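Local coordinates for putative lipoprotein YcdA (Bacillus subtilis subsp. subtilis str. 168, PDB 4R4G) that is of unknown function but is probably a membrane-attached lipoprotein, built from an Ig-like domain and a mixed alpha/beta domain joined by a kinked helix, at residues Ile14-Tyr24 with Lys104-Pro114; Ala238-Ser246 with Glu318-Glu326. One frame throughout, in Å; residues are numbered along the deposited sequence. Where two conformers were deposited one is given.

Interaction 1: Ile14-Tyr24 with Lys104-Pro114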
loop_
_atom_site.group_PDB
_atom_site.type_symbol
_atom_site.label_atom_id
_atom_site.label_comp_id
_atom_site.label_asym_id
_atom_site.label_seq_id
_atom_site.Cartn_x
_atom_site.Cartn_y
_atom_site.Cartn_z
ATOM N N ILE A 14 -26.619 11.984 -32.995
ATOM C CA ILE A 14 -25.264 12.005 -33.548
ATOM C C ILE A 14 -24.274 11.064 -32.827
ATOM O O ILE A 14 -23.305 10.653 -33.464
ATOM C CB ILE A 14 -24.689 13.437 -33.692
ATOM C CG1 ILE A 14 -24.258 14.052 -32.373
ATOM C CG2 ILE A 14 -25.619 14.362 -34.501
ATOM C CD1 ILE A 14 -23.292 15.096 -32.607
ATOM N N ALA A 15 -24.510 10.689 -31.551
ATOM C CA ALA A 15 -23.620 9.754 -30.846
ATOM C C ALA A 15 -24.359 8.917 -29.804
ATOM O O ALA A 15 -25.405 9.332 -29.309
ATOM C CB ALA A 15 -22.474 10.503 -30.184
ATOM N N GLN A 16 -23.814 7.727 -29.483
ATOM C CA GLN A 16 -24.359 6.834 -28.463
ATOM C C GLN A 16 -23.274 6.537 -27.436
ATOM O O GLN A 16 -22.194 6.058 -27.796
ATOM C CB GLN A 16 -24.935 5.533 -29.056
ATOM C CG GLN A 16 -25.557 4.610 -27.989
ATOM C CD GLN A 16 -25.705 3.165 -28.399
ATOM O OE1 GLN A 16 -26.823 2.638 -28.493
ATOM N NE2 GLN A 16 -24.583 2.479 -28.600
ATOM N N VAL A 17 -23.557 6.822 -26.157
ATOM C CA VAL A 17 -22.580 6.601 -25.101
ATOM C C VAL A 17 -23.068 5.495 -24.182
ATOM O O VAL A 17 -24.226 5.487 -23.770
ATOM C CB VAL A 17 -22.270 7.908 -24.326
ATOM C CG1 VAL A 17 -21.152 7.710 -23.309
ATOM C CG2 VAL A 17 -21.919 9.034 -25.284
ATOM N N LYS A 18 -22.173 4.561 -23.880
ATOM C CA LYS A 18 -22.427 3.444 -22.991
ATOM C C LYS A 18 -21.395 3.470 -21.898
ATOM O O LYS A 18 -20.205 3.569 -22.196
ATOM C CB LYS A 18 -22.367 2.095 -23.749
ATOM C CG LYS A 18 -23.071 2.075 -25.117
ATOM C CD LYS A 18 -23.167 0.666 -25.716
ATOM C CE LYS A 18 -22.429 0.543 -27.027
ATOM N NZ LYS A 18 -23.170 -0.305 -27.997
ATOM N N ILE A 19 -21.827 3.383 -20.639
ATOM C CA ILE A 19 -20.906 3.316 -19.521
ATOM C C ILE A 19 -20.691 1.837 -19.201
ATOM O O ILE A 19 -21.574 1.185 -18.632
ATOM C CB ILE A 19 -21.400 4.117 -18.307
ATOM C CG1 ILE A 19 -21.609 5.582 -18.676
ATOM C CG2 ILE A 19 -20.429 3.941 -17.152
ATOM C CD1 ILE A 19 -22.049 6.393 -17.596
ATOM N N LYS A 20 -19.529 1.309 -19.590
ATOM C CA LYS A 20 -19.199 -0.099 -19.433
ATOM C C LYS A 20 -18.814 -0.457 -17.991
ATOM O O LYS A 20 -19.190 -1.541 -17.545
ATOM C CB LYS A 20 -18.109 -0.526 -20.431
ATOM C CG LYS A 20 -18.537 -0.336 -21.888
ATOM C CD LYS A 20 -17.880 -1.347 -22.831
ATOM C CE LYS A 20 -18.658 -1.488 -24.129
ATOM N NZ LYS A 20 -17.966 -2.339 -25.135
ATOM N N ASP A 21 -18.095 0.417 -17.254
ATOM C CA ASP A 21 -17.681 0.127 -15.863
ATOM C C ASP A 21 -17.449 1.414 -15.039
ATOM O O ASP A 21 -17.133 2.450 -15.624
ATOM C CB ASP A 21 -16.397 -0.726 -15.869
ATOM C CG ASP A 21 -16.033 -1.311 -14.520
ATOM O OD1 ASP A 21 -16.720 -2.257 -14.082
ATOM O OD2 ASP A 21 -15.075 -0.799 -13.886
ATOM N N VAL A 22 -17.613 1.350 -13.689
ATOM C CA VAL A 22 -17.400 2.469 -12.752
ATOM C C VAL A 22 -16.728 1.932 -11.488
ATOM O O VAL A 22 -17.305 1.104 -10.773
ATOM C CB VAL A 22 -18.682 3.279 -12.397
ATOM C CG1 VAL A 22 -18.396 4.339 -11.344
ATOM C CG2 VAL A 22 -19.300 3.934 -13.630
ATOM N N SER A 23 -15.527 2.425 -11.189
ATOM C CA SER A 23 -14.808 1.995 -10.003
ATOM C C SER A 23 -14.011 3.125 -9.397
ATOM O O SER A 23 -13.720 4.116 -10.066
ATOM C CB SER A 23 -13.874 0.840 -10.345
ATOM O OG SER A 23 -12.870 1.239 -11.259
ATOM N N TYR A 24 -13.674 2.974 -8.117
ATOM C CA TYR A 24 -12.808 3.888 -7.381
ATOM C C TYR A 24 -11.383 3.402 -7.529
ATOM O O TYR A 24 -11.115 2.181 -7.508
ATOM C CB TYR A 24 -13.187 3.958 -5.893
ATOM C CG TYR A 24 -14.519 4.602 -5.599
ATOM C CD1 TYR A 24 -14.705 5.974 -5.775
ATOM C CD2 TYR A 24 -15.565 3.867 -5.052
ATOM C CE1 TYR A 24 -15.918 6.585 -5.456
ATOM C CE2 TYR A 24 -16.783 4.468 -4.728
ATOM C CZ TYR A 24 -16.957 5.828 -4.939
ATOM O OH TYR A 24 -18.145 6.431 -4.621
ATOM N N LYS A 104 -15.225 10.025 -2.159
ATOM C CA LYS A 104 -15.883 8.702 -2.146
ATOM C C LYS A 104 -17.339 8.775 -1.680
ATOM O O LYS A 104 -17.648 9.491 -0.718
ATOM C CB LYS A 104 -15.083 7.735 -1.224
ATOM C CG LYS A 104 -15.537 6.257 -1.162
ATOM C CD LYS A 104 -14.913 5.558 0.074
ATOM C CE LYS A 104 -15.409 4.147 0.340
ATOM N NZ LYS A 104 -14.783 3.534 1.549
ATOM N N GLY A 105 -18.188 8.008 -2.366
ATOM C CA GLY A 105 -19.595 7.818 -2.044
ATOM C C GLY A 105 -20.514 8.996 -2.271
ATOM O O GLY A 105 -21.488 9.148 -1.532
ATOM N N LYS A 106 -20.265 9.811 -3.313
ATOM C CA LYS A 106 -21.162 10.933 -3.563
ATOM C C LYS A 106 -22.052 10.654 -4.789
ATOM O O LYS A 106 -22.047 9.533 -5.324
ATOM C CB LYS A 106 -20.387 12.254 -3.700
ATOM C CG LYS A 106 -19.583 12.670 -2.453
ATOM C CD LYS A 106 -20.389 12.862 -1.148
ATOM C CE LYS A 106 -19.534 13.329 0.021
ATOM N NZ LYS A 106 -20.290 13.351 1.316
ATOM N N GLN A 107 -22.866 11.645 -5.180
ATOM C CA GLN A 107 -23.750 11.516 -6.334
ATOM C C GLN A 107 -23.108 12.204 -7.521
ATOM O O GLN A 107 -22.951 13.425 -7.525
ATOM C CB GLN A 107 -25.155 12.052 -6.032
ATOM C CG GLN A 107 -25.886 11.257 -4.942
ATOM C CD GLN A 107 -25.837 9.756 -5.160
ATOM O OE1 GLN A 107 -26.253 9.240 -6.207
ATOM N NE2 GLN A 107 -25.295 9.025 -4.183
ATOM N N TYR A 108 -22.648 11.408 -8.488
ATOM C CA TYR A 108 -21.960 11.946 -9.653
ATOM C C TYR A 108 -22.887 12.033 -10.854
ATOM O O TYR A 108 -23.970 11.440 -10.876
ATOM C CB TYR A 108 -20.678 11.143 -9.988
ATOM C CG TYR A 108 -19.885 10.759 -8.750
ATOM C CD1 TYR A 108 -19.262 11.731 -7.963
ATOM C CD2 TYR A 108 -19.793 9.430 -8.341
ATOM C CE1 TYR A 108 -18.581 11.389 -6.795
ATOM C CE2 TYR A 108 -19.090 9.075 -7.186
ATOM C CZ TYR A 108 -18.488 10.058 -6.417
ATOM O OH TYR A 108 -17.816 9.714 -5.273
ATOM N N GLU A 109 -22.488 12.882 -11.800
ATOM C CA GLU A 109 -23.156 13.113 -13.046
ATOM C C GLU A 109 -22.093 13.255 -14.099
ATOM O O GLU A 109 -21.241 14.132 -13.995
ATOM C CB GLU A 109 -24.076 14.322 -12.977
ATOM C CG GLU A 109 -24.807 14.568 -14.288
ATOM C CD GLU A 109 -25.943 15.570 -14.268
ATOM O OE1 GLU A 109 -27.043 15.216 -13.778
ATOM O OE2 GLU A 109 -25.755 16.678 -14.823
ATOM N N LEU A 110 -22.095 12.333 -15.075
ATOM C CA LEU A 110 -21.180 12.339 -16.198
ATOM C C LEU A 110 -21.903 12.934 -17.378
ATOM O O LEU A 110 -22.996 12.467 -17.704
ATOM C CB LEU A 110 -20.680 10.915 -16.509
ATOM C CG LEU A 110 -19.676 10.768 -17.659
ATOM C CD1 LEU A 110 -18.301 11.169 -17.229
ATOM C CD2 LEU A 110 -19.623 9.343 -18.146
ATOM N N ASN A 111 -21.317 13.983 -17.998
ATOM C CA ASN A 111 -21.902 14.618 -19.187
ATOM C C ASN A 111 -20.962 14.442 -20.350
ATOM O O ASN A 111 -19.749 14.528 -20.180
ATOM C CB ASN A 111 -22.244 16.113 -18.992
ATOM C CG ASN A 111 -22.950 16.758 -20.200
ATOM O OD1 ASN A 111 -24.125 16.478 -20.503
ATOM N ND2 ASN A 111 -22.242 17.613 -20.943
ATOM N N TYR A 112 -21.531 14.139 -21.541
ATOM C CA TYR A 112 -20.810 13.958 -22.801
ATOM C C TYR A 112 -21.351 14.932 -23.808
ATOM O O TYR A 112 -22.557 14.925 -24.057
ATOM C CB TYR A 112 -20.890 12.529 -23.351
ATOM C CG TYR A 112 -20.354 12.416 -24.769
ATOM C CD1 TYR A 112 -19.004 12.628 -25.048
ATOM C CD2 TYR A 112 -21.203 12.143 -25.837
ATOM C CE1 TYR A 112 -18.504 12.505 -26.347
ATOM C CE2 TYR A 112 -20.720 12.054 -27.146
ATOM C CZ TYR A 112 -19.370 12.233 -27.398
ATOM O OH TYR A 112 -18.901 12.165 -28.695
ATOM N N THR A 113 -20.463 15.778 -24.381
ATOM C CA THR A 113 -20.813 16.753 -25.408
ATOM C C THR A 113 -19.976 16.402 -26.638
ATOM O O THR A 113 -18.757 16.631 -26.658
ATOM C CB THR A 113 -20.682 18.216 -24.917
ATOM O OG1 THR A 113 -21.661 18.454 -23.898
ATOM C CG2 THR A 113 -20.893 19.237 -26.038
ATOM N N PRO A 114 -20.639 15.813 -27.660
ATOM C CA PRO A 114 -19.922 15.417 -28.893
ATOM C C PRO A 114 -19.315 16.600 -29.637
ATOM O O PRO A 114 -19.855 17.705 -29.584
ATOM C CB PRO A 114 -21.000 14.730 -29.735
ATOM C CG PRO A 114 -22.284 15.260 -29.211
ATOM C CD PRO A 114 -22.073 15.471 -27.744
#
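Lys-104 lays its CG, anti to its own backbone N (chi1 -175°), over one face of the Tyr-24 ring, offset toward the rim: a CH-pi contact 4.2 Å from the centroid. The hydroxyl of Tyr-108, held by Lys-106 N and Asp-103 O, meets the edge of that ring near its plane, and Tyr-24 OH in turn lies at the edge of the Tyr-108 ring. Lys-106 O lies over one face of the Tyr-108 ring and Pro-114 N over one face of Tyr-112, both offset toward the rim. Gly-105 N approaches obliquely and donates a 2.8 Å hydrogen bond to Tyr-24 OH, which is also bonded to Gly-131 O. At the other end, Ala-15 CB sits at the edge of the Tyr-112 ring, 3.8 Å from CE2, while Val-17 CG2 comes obliquely at the ring, nearest its CD2. Ile-14 CD1 reaches Pro-114 CG. Between, Ile-19 CD1 touches Leu-110 CD2, the side chains running alongside in opposite senses.

The axes of strands 16-24 and 107-112 come no closer than 9.6 Å, their N-to-C directions 150° apart; each lies in a different sheet of the Ig-like sandwich. Helix 134-141 packs against Tyr-24.

Interaction 2: Ala238-Ser246 with Glu318-Glu326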
loop_
_atom_site.group_PDB
_atom_site.type_symbol
_atom_site.label_atom_id
_atom_site.label_comp_id
_atom_site.label_asym_id
_atom_site.label_seq_id
_atom_site.Cartn_x
_atom_site.Cartn_y
_atom_site.Cartn_z
ATOM N N ALA A 238 4.372 2.999 5.002
ATOM C CA ALA A 238 4.396 2.473 6.365
ATOM C C ALA A 238 4.886 3.532 7.325
ATOM O O ALA A 238 5.995 4.041 7.169
ATOM C CB ALA A 238 5.275 1.247 6.433
ATOM N N THR A 239 4.036 3.916 8.277
ATOM C CA THR A 239 4.418 4.920 9.258
ATOM C C THR A 239 4.676 4.129 10.510
ATOM O O THR A 239 3.770 3.500 11.072
ATOM C CB THR A 239 3.380 6.057 9.353
ATOM O OG1 THR A 239 3.165 6.643 8.043
ATOM C CG2 THR A 239 3.789 7.122 10.355
ATOM N N VAL A 240 5.944 4.095 10.902
ATOM C CA VAL A 240 6.377 3.262 11.989
ATOM C C VAL A 240 6.814 4.058 13.200
ATOM O O VAL A 240 7.673 4.938 13.082
ATOM C CB VAL A 240 7.539 2.341 11.487
ATOM C CG1 VAL A 240 8.175 1.538 12.634
ATOM C CG2 VAL A 240 7.079 1.410 10.357
ATOM N N LYS A 241 6.230 3.698 14.377
ATOM C CA LYS A 241 6.578 4.206 15.699
ATOM C C LYS A 241 7.620 3.216 16.243
ATOM O O LYS A 241 7.249 2.066 16.510
ATOM C CB LYS A 241 5.311 4.294 16.585
ATOM C CG LYS A 241 5.541 4.797 18.019
ATOM C CD LYS A 241 4.225 4.909 18.828
ATOM C CE LYS A 241 3.692 3.586 19.353
ATOM N NZ LYS A 241 2.336 3.721 19.945
ATOM N N PRO A 242 8.923 3.561 16.316
ATOM C CA PRO A 242 9.897 2.563 16.764
ATOM C C PRO A 242 10.002 2.409 18.265
ATOM O O PRO A 242 9.540 3.275 18.999
ATOM C CB PRO A 242 11.219 3.103 16.215
ATOM C CG PRO A 242 11.045 4.554 16.175
ATOM C CD PRO A 242 9.583 4.846 15.991
ATOM N N VAL A 243 10.651 1.324 18.709
ATOM C CA VAL A 243 10.990 1.117 20.097
ATOM C C VAL A 243 12.224 2.034 20.294
ATOM O O VAL A 243 13.089 2.080 19.411
ATOM C CB VAL A 243 11.246 -0.407 20.402
ATOM C CG1 VAL A 243 12.089 -0.619 21.636
ATOM C CG2 VAL A 243 9.947 -1.189 20.534
ATOM N N ASP A 244 12.272 2.813 21.394
ATOM C CA ASP A 244 13.429 3.669 21.674
ATOM C C ASP A 244 14.448 2.863 22.460
ATOM O O ASP A 244 14.322 2.716 23.672
ATOM C CB ASP A 244 13.033 4.967 22.409
ATOM C CG ASP A 244 14.190 5.915 22.705
ATOM O OD1 ASP A 244 15.279 5.735 22.115
ATOM O OD2 ASP A 244 14.000 6.845 23.515
ATOM N N ALA A 245 15.448 2.333 21.748
ATOM C CA ALA A 245 16.509 1.485 22.291
ATOM C C ALA A 245 17.756 2.289 22.632
ATOM O O ALA A 245 18.832 1.706 22.851
ATOM C CB ALA A 245 16.851 0.384 21.304
ATOM N N SER A 246 17.599 3.621 22.741
ATOM C CA SER A 246 18.693 4.532 23.063
ATOM C C SER A 246 19.381 4.127 24.344
ATOM O O SER A 246 20.610 4.143 24.394
ATOM C CB SER A 246 18.204 5.977 23.152
ATOM O OG SER A 246 17.105 6.124 24.036
ATOM N N GLU A 318 14.850 -1.335 5.000
ATOM C CA GLU A 318 14.563 -0.014 5.552
ATOM C C GLU A 318 13.336 -0.045 6.422
ATOM O O GLU A 318 13.269 0.706 7.390
ATOM C CB GLU A 318 14.336 0.967 4.415
ATOM C CG GLU A 318 15.281 2.149 4.430
ATOM C CD GLU A 318 15.388 2.828 3.082
ATOM O OE1 GLU A 318 14.341 3.268 2.550
ATOM O OE2 GLU A 318 16.519 2.887 2.544
ATOM N N LEU A 319 12.350 -0.885 6.064
ATOM C CA LEU A 319 11.122 -1.038 6.826
ATOM C C LEU A 319 11.464 -1.716 8.167
ATOM O O LEU A 319 11.110 -1.194 9.235
ATOM C CB LEU A 319 10.099 -1.841 6.010
ATOM C CG LEU A 319 8.850 -2.355 6.742
ATOM C CD1 LEU A 319 7.903 -1.205 7.133
ATOM C CD2 LEU A 319 8.150 -3.437 5.918
ATOM N N VAL A 320 12.221 -2.830 8.102
ATOM C CA VAL A 320 12.663 -3.590 9.271
ATOM C C VAL A 320 13.520 -2.690 10.183
ATOM O O VAL A 320 13.258 -2.651 11.381
ATOM C CB VAL A 320 13.406 -4.877 8.837
ATOM C CG1 VAL A 320 13.935 -5.649 10.034
ATOM C CG2 VAL A 320 12.498 -5.770 7.996
ATOM N N GLU A 321 14.469 -1.913 9.611
ATOM C CA GLU A 321 15.358 -1.006 10.360
ATOM C C GLU A 321 14.597 0.116 11.052
ATOM O O GLU A 321 15.086 0.663 12.038
ATOM C CB GLU A 321 16.422 -0.379 9.437
ATOM C CG GLU A 321 17.572 -1.302 9.064
ATOM C CD GLU A 321 18.492 -0.833 7.945
ATOM O OE1 GLU A 321 18.122 0.110 7.203
ATOM O OE2 GLU A 321 19.577 -1.442 7.786
ATOM N N ALA A 322 13.423 0.488 10.518
ATOM C CA ALA A 322 12.591 1.582 11.034
ATOM C C ALA A 322 11.905 1.256 12.368
ATOM O O ALA A 322 11.353 2.170 12.990
ATOM C CB ALA A 322 11.532 1.956 10.003
ATOM N N PHE A 323 11.918 -0.024 12.797
ATOM C CA PHE A 323 11.227 -0.470 14.006
ATOM C C PHE A 323 12.013 -0.257 15.292
ATOM O O PHE A 323 11.418 -0.306 16.367
ATOM C CB PHE A 323 10.814 -1.933 13.860
ATOM C CG PHE A 323 9.519 -2.063 13.088
ATOM C CD1 PHE A 323 9.522 -2.135 11.699
ATOM C CD2 PHE A 323 8.291 -2.041 13.745
ATOM C CE1 PHE A 323 8.328 -2.198 10.987
ATOM C CE2 PHE A 323 7.101 -2.115 13.029
ATOM C CZ PHE A 323 7.130 -2.220 11.657
ATOM N N ILE A 324 13.323 0.007 15.197
ATOM C CA ILE A 324 14.182 0.232 16.353
ATOM C C ILE A 324 15.011 1.489 16.132
ATOM O O ILE A 324 15.808 1.560 15.195
ATOM C CB ILE A 324 15.081 -0.999 16.679
ATOM C CG1 ILE A 324 14.240 -2.236 17.075
ATOM C CG2 ILE A 324 16.121 -0.658 17.776
ATOM C CD1 ILE A 324 15.001 -3.572 17.081
ATOM N N LYS A 325 14.808 2.473 17.020
ATOM C CA LYS A 325 15.528 3.747 17.079
ATOM C C LYS A 325 16.656 3.590 18.075
ATOM O O LYS A 325 16.441 3.026 19.144
ATOM C CB LYS A 325 14.575 4.900 17.488
ATOM C CG LYS A 325 15.215 6.299 17.505
ATOM C CD LYS A 325 14.157 7.407 17.536
ATOM C CE LYS A 325 14.688 8.760 17.950
ATOM N NZ LYS A 325 13.581 9.716 18.247
ATOM N N GLU A 326 17.848 4.073 17.734
ATOM C CA GLU A 326 19.002 3.987 18.628
ATOM C C GLU A 326 19.384 5.383 19.170
ATOM O O GLU A 326 18.830 6.404 18.693
ATOM C CB GLU A 326 20.189 3.332 17.910
ATOM C CG GLU A 326 19.872 1.955 17.351
ATOM C CD GLU A 326 21.073 1.200 16.818
ATOM O OE1 GLU A 326 21.973 0.853 17.621
ATOM O OE2 GLU A 326 21.103 0.934 15.595
ATOM O OXT GLU A 326 20.211 5.452 20.105
#
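Val-240 and Phe-323 meet at about a right angle, the valine CG1 standing over the centre of the phenylalanine ring. It lies 3.7 Å from the centroid and 8° off the normal, a CH-pi contact over the face. With CG1 of Val-240 anti to the backbone N (chi1 173°), CG2 is left to rest above the CE1 and CZ side of the same ring, so both methyls use one aromatic face. Phe-323 starts out pointing away from strand 238-241, and its ring swings back under the valine. Beside this pair, CD1 of Leu-319, on helix 314-321, reaches CB of Ala-238 at 3.7 Å. Pro-242 crosses Lys-325 obliquely, its CG against the lysine CB, while the extended lysine chain carries NZ off to Ser-291 OG. Further along, Ala-245 CB touches CG2 of Ile-324 at 3.8 Å.

After a type I turn from Glu-321 to Ile-324, the chain joins the sheet as a short parallel strand. Val-243 N donates to Phe-323 O at 3.0 Å, Lys-325 N to Val-243 O, and Ala-245 N to Lys-325 O. Val-243 and Ile-324 share one face of this ladder, with Leu-216 of helix 203-219 against both; Asp-244 and Lys-325 share the other. Ser-246 N bonds to Asp-244 OD1 in an Asx turn; its OG adds a second bond, and both donors come from above the same face of the carboxylate plane.

The chemistry thus divides: apolar packing of Leu-319, Ala-322 and Phe-323 covers strand 238-241, and backbone hydrogen bonds hold the C-terminal residues as an added strand.

In the fold
Interaction 1 and interaction 2 lie on opposite sides of the chain's centre, about 46 Å between their centres and about 19 Å between nearest atoms, and they share no strand or sheet. They follow one another in series: interaction 1 closes within the N-terminal Ig-like domain before interaction 2 opens in the C-terminal one. The first bridges two antiparallel sheets face to face, largely through side chains; the second adds the chain's last strand to a mixed sheet through strand 233-244, and packs helix 314-321 against it. Each contact therefore joins distant parts of the sequence within its own domain, consistent with two separately packed units connected by a kinked helix.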